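Local atomic coordinates of collagen alpha-1(XV) chain (Homo sapiens, PDB entry 3N3F), a protein that forms the trimerization domain of collagen XV, a multiplexin collagen of the extracellular matrix, probably aligning three chains for triple-helix assembly. Residues N8-D11 / M12-K15; I25-R28 / D29-E32. All blocks are in the same frame, centred on the assembly; numbering follows the deposited sequence.

Interaction 1 (N8-D11 / M12-K15); sequences NMDD and MLQK
The carboxylate of Asp11 and the side-chain amide of Gln14 are the flat groups here, their planes 72° apart. Lys15 NZ comes in above the carboxylate plane and forms a salt bridge with Asp11 OD1 at 2.8 Å. Gln14 OE1 stands 3.4 Å from the same Asp11 OD1, two acceptors with no bond between them, so the ammonium group is what would compensate the charge there. Lys15 reaches it by running its methylenes past the carbonyl of Asp11, CG lying 3.5 Å from Asp11 O, before a bend at chi4 (57°) turns NZ back to the carboxylate. That aliphatic stem also touches Phe6.

Beside the charged pair, Met9, Met12 and Leu13 make an apolar patch. Met9 swings CG anti to its backbone N (chi1 -171°) and sends it against two neighbours, 4.1 Å from Met12 CE and equally far from Leu13 CG. Met12 continues inward to Phe34 and Trp41, while Leu13 packs on Pro53 of the second subunit.

Three backbone bonds each span four residues: Met12 N to Asn8 O, Leu13 N to Met9 O at 2.8 Å, and Gln14 N to Asp10 O. With Asn8 at the N-cap, this is a short alpha-helix of i to i+4 bonds, the helix of the beta-alpha-beta unit joining strands 3-6 and 23-27.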
ATOM      1  N   ASN A   8       5.088  17.370  -1.937  1.00 14.91           N
ATOM      2  CA  ASN A   8       4.164  17.464  -0.814  1.00 14.40           C
ATOM      3  C   ASN A   8       2.705  17.295  -1.238  1.00 14.12           C
ATOM      4  O   ASN A   8       2.404  17.117  -2.420  1.00  8.63           O
ATOM      5  CB  ASN A   8       4.346  18.808  -0.114  1.00 23.15           C
ATOM      6  CG  ASN A   8       4.440  19.954  -1.092  1.00 22.87           C
ATOM      7  OD1 ASN A   8       5.416  20.699  -1.090  1.00 29.10           O
ATOM      8  ND2 ASN A   8       3.427  20.098  -1.939  1.00 21.12           N
ATOM      9  N   MET A   9       1.804  17.366  -0.261  1.00 14.78           N
ATOM     10  CA  MET A   9       0.386  17.181  -0.517  1.00 15.63           C
ATOM     11  C   MET A   9      -0.202  18.158  -1.524  1.00 14.32           C
ATOM     12  O   MET A   9      -0.969  17.761  -2.396  1.00 14.16           O
ATOM     13  CB  MET A   9      -0.412  17.269   0.784  1.00 18.76           C
ATOM     14  CG  MET A   9      -1.867  16.866   0.611  1.00 22.03           C
ATOM     15  SD  MET A   9      -2.856  17.078   2.096  1.00 25.69           S
ATOM     16  CE  MET A   9      -2.113  15.892   3.166  1.00 28.62           C
ATOM     17  N   ASP A  10       0.150  19.433  -1.409  1.00 12.78           N
ATOM     18  CA  ASP A  10      -0.389  20.427  -2.329  1.00 15.75           C
ATOM     19  C   ASP A  10      -0.014  20.165  -3.782  1.00 15.48           C
ATOM     20  O   ASP A  10      -0.833  20.359  -4.685  1.00 16.48           O
ATOM     21  CB  ASP A  10       0.037  21.827  -1.892  1.00 27.88           C
ATOM     22  CG  ASP A  10      -0.686  22.272  -0.638  1.00 32.98           C
ATOM     23  OD1 ASP A  10      -1.936  22.281  -0.661  1.00 35.11           O
ATOM     24  OD2 ASP A  10      -0.022  22.599   0.366  1.00 34.43           O
ATOM     25  N   ASP A  11       1.217  19.719  -4.007  1.00 14.52           N
ATOM     26  CA  ASP A  11       1.661  19.400  -5.359  1.00 14.71           C
ATOM     27  C   ASP A  11       0.790  18.240  -5.860  1.00 14.23           C
ATOM     28  O   ASP A  11       0.355  18.223  -7.009  1.00 12.76           O
ATOM     29  CB  ASP A  11       3.140  19.004  -5.341  1.00 37.10           C
ATOM     30  CG  ASP A  11       3.746  18.943  -6.727  1.00 42.97           C
ATOM     31  OD1 ASP A  11       3.573  19.913  -7.497  1.00 49.26           O
ATOM     32  OD2 ASP A  11       4.405  17.932  -7.045  1.00 48.45           O
ATOM     33  N   MET A  12       0.518  17.281  -4.982  1.00 15.98           N
ATOM     34  CA  MET A  12      -0.321  16.139  -5.336  1.00 16.69           C
ATOM     35  C   MET A  12      -1.746  16.593  -5.679  1.00 17.23           C
ATOM     36  O   MET A  12      -2.316  16.171  -6.685  1.00 15.05           O
ATOM     37  CB  MET A  12      -0.370  15.144  -4.170  1.00 18.13           C
ATOM     38  CG  MET A  12      -1.362  14.004  -4.361  1.00 14.77           C
ATOM     39  SD  MET A  12      -1.586  13.000  -2.865  1.00 17.63           S
ATOM     40  CE  MET A  12      -2.868  13.898  -2.018  1.00 16.84           C
ATOM     41  N   LEU A  13      -2.309  17.457  -4.836  1.00 14.83           N
ATOM     42  CA  LEU A  13      -3.666  17.967  -5.023  1.00 15.83           C
ATOM     43  C   LEU A  13      -3.903  18.689  -6.351  1.00 16.98           C
ATOM     44  O   LEU A  13      -5.008  18.663  -6.883  1.00 14.78           O
ATOM     45  CB  LEU A  13      -4.043  18.908  -3.871  1.00 18.96           C
ATOM     46  CG  LEU A  13      -4.198  18.325  -2.462  1.00 18.81           C
ATOM     47  CD1 LEU A  13      -4.457  19.453  -1.472  1.00 15.91           C
ATOM     48  CD2 LEU A  13      -5.339  17.316  -2.433  1.00 19.00           C
ATOM     49  N   GLN A  14      -2.877  19.336  -6.891  1.00 19.76           N
ATOM     50  CA  GLN A  14      -3.049  20.051  -8.151  1.00 23.16           C
ATOM     51  C   GLN A  14      -2.752  19.208  -9.389  1.00 21.99           C
ATOM     52  O   GLN A  14      -2.925  19.666 -10.521  1.00 22.87           O
ATOM     53  CB  GLN A  14      -2.192  21.320  -8.156  1.00 38.65           C
ATOM     54  CG  GLN A  14      -0.702  21.087  -8.010  1.00 44.80           C
ATOM     55  CD  GLN A  14       0.075  22.385  -7.868  1.00 47.04           C
ATOM     56  OE1 GLN A  14       1.306  22.391  -7.876  1.00 50.78           O
ATOM     57  NE2 GLN A  14      -0.645  23.494  -7.731  1.00 49.31           N
ATOM     58  N   LYS A  15      -2.326  17.969  -9.175  1.00 19.69           N
ATOM     59  CA  LYS A  15      -2.002  17.079 -10.284  1.00 18.13           C
ATOM     60  C   LYS A  15      -2.814  15.788 -10.256  1.00 17.37           C
ATOM     61  O   LYS A  15      -2.296  14.708 -10.521  1.00 16.44           O
ATOM     62  CB  LYS A  15      -0.505  16.768 -10.267  1.00 21.84           C
ATOM     63  CG  LYS A  15       0.362  18.001 -10.504  1.00 23.37           C
ATOM     64  CD  LYS A  15       1.840  17.692 -10.365  1.00 27.52           C
ATOM     65  CE  LYS A  15       2.695  18.879 -10.789  1.00 31.92           C
ATOM     66  NZ  LYS A  15       2.373  20.108 -10.016  1.00 33.15           N
TER

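Interaction 2 (I25-R28 / D29-E32); sequences IYLR and DSTE
Leu27 and Glu32 close a beta hairpin, facing each other as an antiparallel hydrogen-bonded pair where strand 23-27 turns back into strand 32-37. Leu27 N donates to Glu32 O at 2.8 Å, nearly straight at 169°. On the other side of the pair, Leu27 O receives two weak bonds, from Thr31 N at 2.7 Å and Glu32 N at 3.4 Å, so that two consecutive residues face one.

The Tyr26 ring runs alongside the Thr31 side chain in the same direction. Its CE1 comes obliquely to within 3.6 Å of Thr31 CA, and Arg28 CA sits over one face, nearer its margin than its centre. With CG anti to the backbone N (chi1 178°), the ring follows the flank of Thr31 to the subunit boundary, where OH bonds to Glu21 of the third subunit. A leucine in its place would probably leave that Glu21 without its phenolic partner and open a gap beside Thr31 and Arg28.

Thr31, its backbone in the left-handed region, holds OG1 2.6 Å from Ser30 O, to which it donates from above the carbonyl plane; the same OG1 accepts a bond from Lys42 of the third subunit. Ser30 OG touches Leu27 CB and donates to Glu32 OE1 at 3.1 Å, from the anti side but tilted out of the carboxylate plane. The other oxygen, Glu32 OE2, forms a salt bridge with Lys43, so both carboxylate oxygens have a partner. Asp29 adds its carbonyl to Arg38 of the third subunit. Two residues set against one, with the first left-handed, mark a G1 beta bulge at the end of a hairpin turn, here built into the trimer interface.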
ATOM      1  N   ILE A  25       0.633   7.020  -4.020  1.00 14.19           N
ATOM      2  CA  ILE A  25       1.325   8.307  -4.062  1.00 12.35           C
ATOM      3  C   ILE A  25       2.176   8.574  -2.822  1.00 12.62           C
ATOM      4  O   ILE A  25       1.668   8.653  -1.709  1.00 14.24           O
ATOM      5  CB  ILE A  25       0.316   9.468  -4.208  1.00 14.09           C
ATOM      6  CG1 ILE A  25      -0.549   9.257  -5.452  1.00 14.82           C
ATOM      7  CG2 ILE A  25       1.066  10.797  -4.289  1.00 13.77           C
ATOM      8  CD1 ILE A  25      -1.619  10.318  -5.636  1.00 15.53           C
ATOM      9  N   TYR A  26       3.475   8.732  -3.033  1.00 12.31           N
ATOM     10  CA  TYR A  26       4.411   8.993  -1.948  1.00 14.34           C
ATOM     11  C   TYR A  26       4.696  10.485  -1.855  1.00 15.61           C
ATOM     12  O   TYR A  26       4.943  11.138  -2.867  1.00 18.65           O
ATOM     13  CB  TYR A  26       5.712   8.228  -2.207  1.00 12.63           C
ATOM     14  CG  TYR A  26       6.824   8.435  -1.195  1.00 16.41           C
ATOM     15  CD1 TYR A  26       6.619   8.193   0.163  1.00 13.60           C
ATOM     16  CD2 TYR A  26       8.114   8.765  -1.614  1.00 15.16           C
ATOM     17  CE1 TYR A  26       7.673   8.259   1.075  1.00 17.22           C
ATOM     18  CE2 TYR A  26       9.175   8.834  -0.711  1.00 17.66           C
ATOM     19  CZ  TYR A  26       8.946   8.574   0.631  1.00 18.48           C
ATOM     20  OH  TYR A  26       9.994   8.591   1.518  1.00 19.05           O
ATOM     21  N   LEU A  27       4.636  11.031  -0.647  1.00 15.39           N
ATOM     22  CA  LEU A  27       4.936  12.443  -0.451  1.00 17.38           C
ATOM     23  C   LEU A  27       6.329  12.496   0.162  1.00 19.00           C
ATOM     24  O   LEU A  27       6.521  12.150   1.328  1.00 19.03           O
ATOM     25  CB  LEU A  27       3.908  13.097   0.476  1.00 20.06           C
ATOM     26  CG  LEU A  27       2.454  13.025  -0.008  1.00 18.20           C
ATOM     27  CD1 LEU A  27       1.596  13.930   0.859  1.00 19.63           C
ATOM     28  CD2 LEU A  27       2.359  13.463  -1.469  1.00 19.70           C
ATOM     29  N   ARG A  28       7.300  12.913  -0.646  1.00 21.80           N
ATOM     30  CA  ARG A  28       8.694  12.978  -0.226  1.00 25.15           C
ATOM     31  C   ARG A  28       8.952  13.770   1.049  1.00 24.93           C
ATOM     32  O   ARG A  28       9.639  13.292   1.949  1.00 25.91           O
ATOM     33  CB  ARG A  28       9.562  13.534  -1.367  1.00 24.54           C
ATOM     34  CG  ARG A  28       9.548  12.678  -2.636  1.00 24.78           C
ATOM     35  CD  ARG A  28      10.646  13.090  -3.610  1.00 25.99           C
ATOM     36  NE  ARG A  28      10.511  14.474  -4.062  1.00 28.15           N
ATOM     37  CZ  ARG A  28       9.789  14.863  -5.111  1.00 29.58           C
ATOM     38  NH1 ARG A  28       9.125  13.976  -5.843  1.00 29.06           N
ATOM     39  NH2 ARG A  28       9.728  16.150  -5.426  1.00 30.04           N
ATOM     40  N   ASP A  29       8.393  14.970   1.132  1.00 28.90           N
ATOM     41  CA  ASP A  29       8.593  15.827   2.296  1.00 30.23           C
ATOM     42  C   ASP A  29       8.112  15.263   3.632  1.00 28.84           C
ATOM     43  O   ASP A  29       8.816  15.366   4.636  1.00 30.42           O
ATOM     44  CB  ASP A  29       7.951  17.195   2.050  1.00 36.89           C
ATOM     45  CG  ASP A  29       8.756  18.050   1.086  1.00 41.65           C
ATOM     46  OD1 ASP A  29       9.190  17.529   0.035  1.00 42.24           O
ATOM     47  OD2 ASP A  29       8.952  19.250   1.377  1.00 45.05           O
ATOM     48  N   SER A  30       6.925  14.666   3.651  1.00 20.06           N
ATOM     49  CA  SER A  30       6.379  14.116   4.885  1.00 17.70           C
ATOM     50  C   SER A  30       6.488  12.589   4.984  1.00 18.04           C
ATOM     51  O   SER A  30       6.078  11.997   5.982  1.00 17.86           O
ATOM     52  CB  SER A  30       4.914  14.533   5.023  1.00 24.17           C
ATOM     53  OG  SER A  30       4.154  14.100   3.909  1.00 24.00           O
ATOM     54  N   THR A  31       7.055  11.967   3.955  1.00 17.45           N
ATOM     55  CA  THR A  31       7.204  10.517   3.902  1.00 17.81           C
ATOM     56  C   THR A  31       5.874   9.841   4.220  1.00 18.14           C
ATOM     57  O   THR A  31       5.803   8.913   5.027  1.00 17.30           O
ATOM     58  CB  THR A  31       8.303   9.998   4.875  1.00 21.64           C
ATOM     59  OG1 THR A  31       7.881  10.162   6.233  1.00 20.64           O
ATOM     60  CG2 THR A  31       9.603  10.759   4.657  1.00 24.16           C
ATOM     61  N   GLU A  32       4.813  10.335   3.586  1.00 20.29           N
ATOM     62  CA  GLU A  32       3.480   9.784   3.770  1.00 19.62           C
ATOM     63  C   GLU A  32       3.016   9.168   2.463  1.00 19.15           C
ATOM     64  O   GLU A  32       3.610   9.399   1.409  1.00 18.12           O
ATOM     65  CB  GLU A  32       2.496  10.874   4.204  1.00 26.85           C
ATOM     66  CG  GLU A  32       2.799  11.463   5.566  1.00 31.77           C
ATOM     67  CD  GLU A  32       1.740  12.443   6.030  1.00 34.78           C
ATOM     68  OE1 GLU A  32       1.474  13.426   5.306  1.00 37.05           O
ATOM     69  OE2 GLU A  32       1.180  12.230   7.124  1.00 39.66           O
TER

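Interaction 1 lies at the surface on helix 9-13, while interaction 2 is partly buried, at the hairpin between two central strands of the sheet. Both belong to one packing unit: helix 9-13 rests on strand 23-27, with Met12 SD 3.7 Å from Ile25 CG2 and Met9 close to Leu27. Their chemistry follows their place. Interaction 1 has i to i+4 helical bonds, pairs Asp11 with Lys15 and buries Met12 against the sheet, with Met9 only partly covered. Interaction 2 has strand pairing with a bulge, and its polar side chains reach both within the chain and to the third subunit, whereas residues 8-15 meet a neighbouring copy through Leu13 packing on the second subunit.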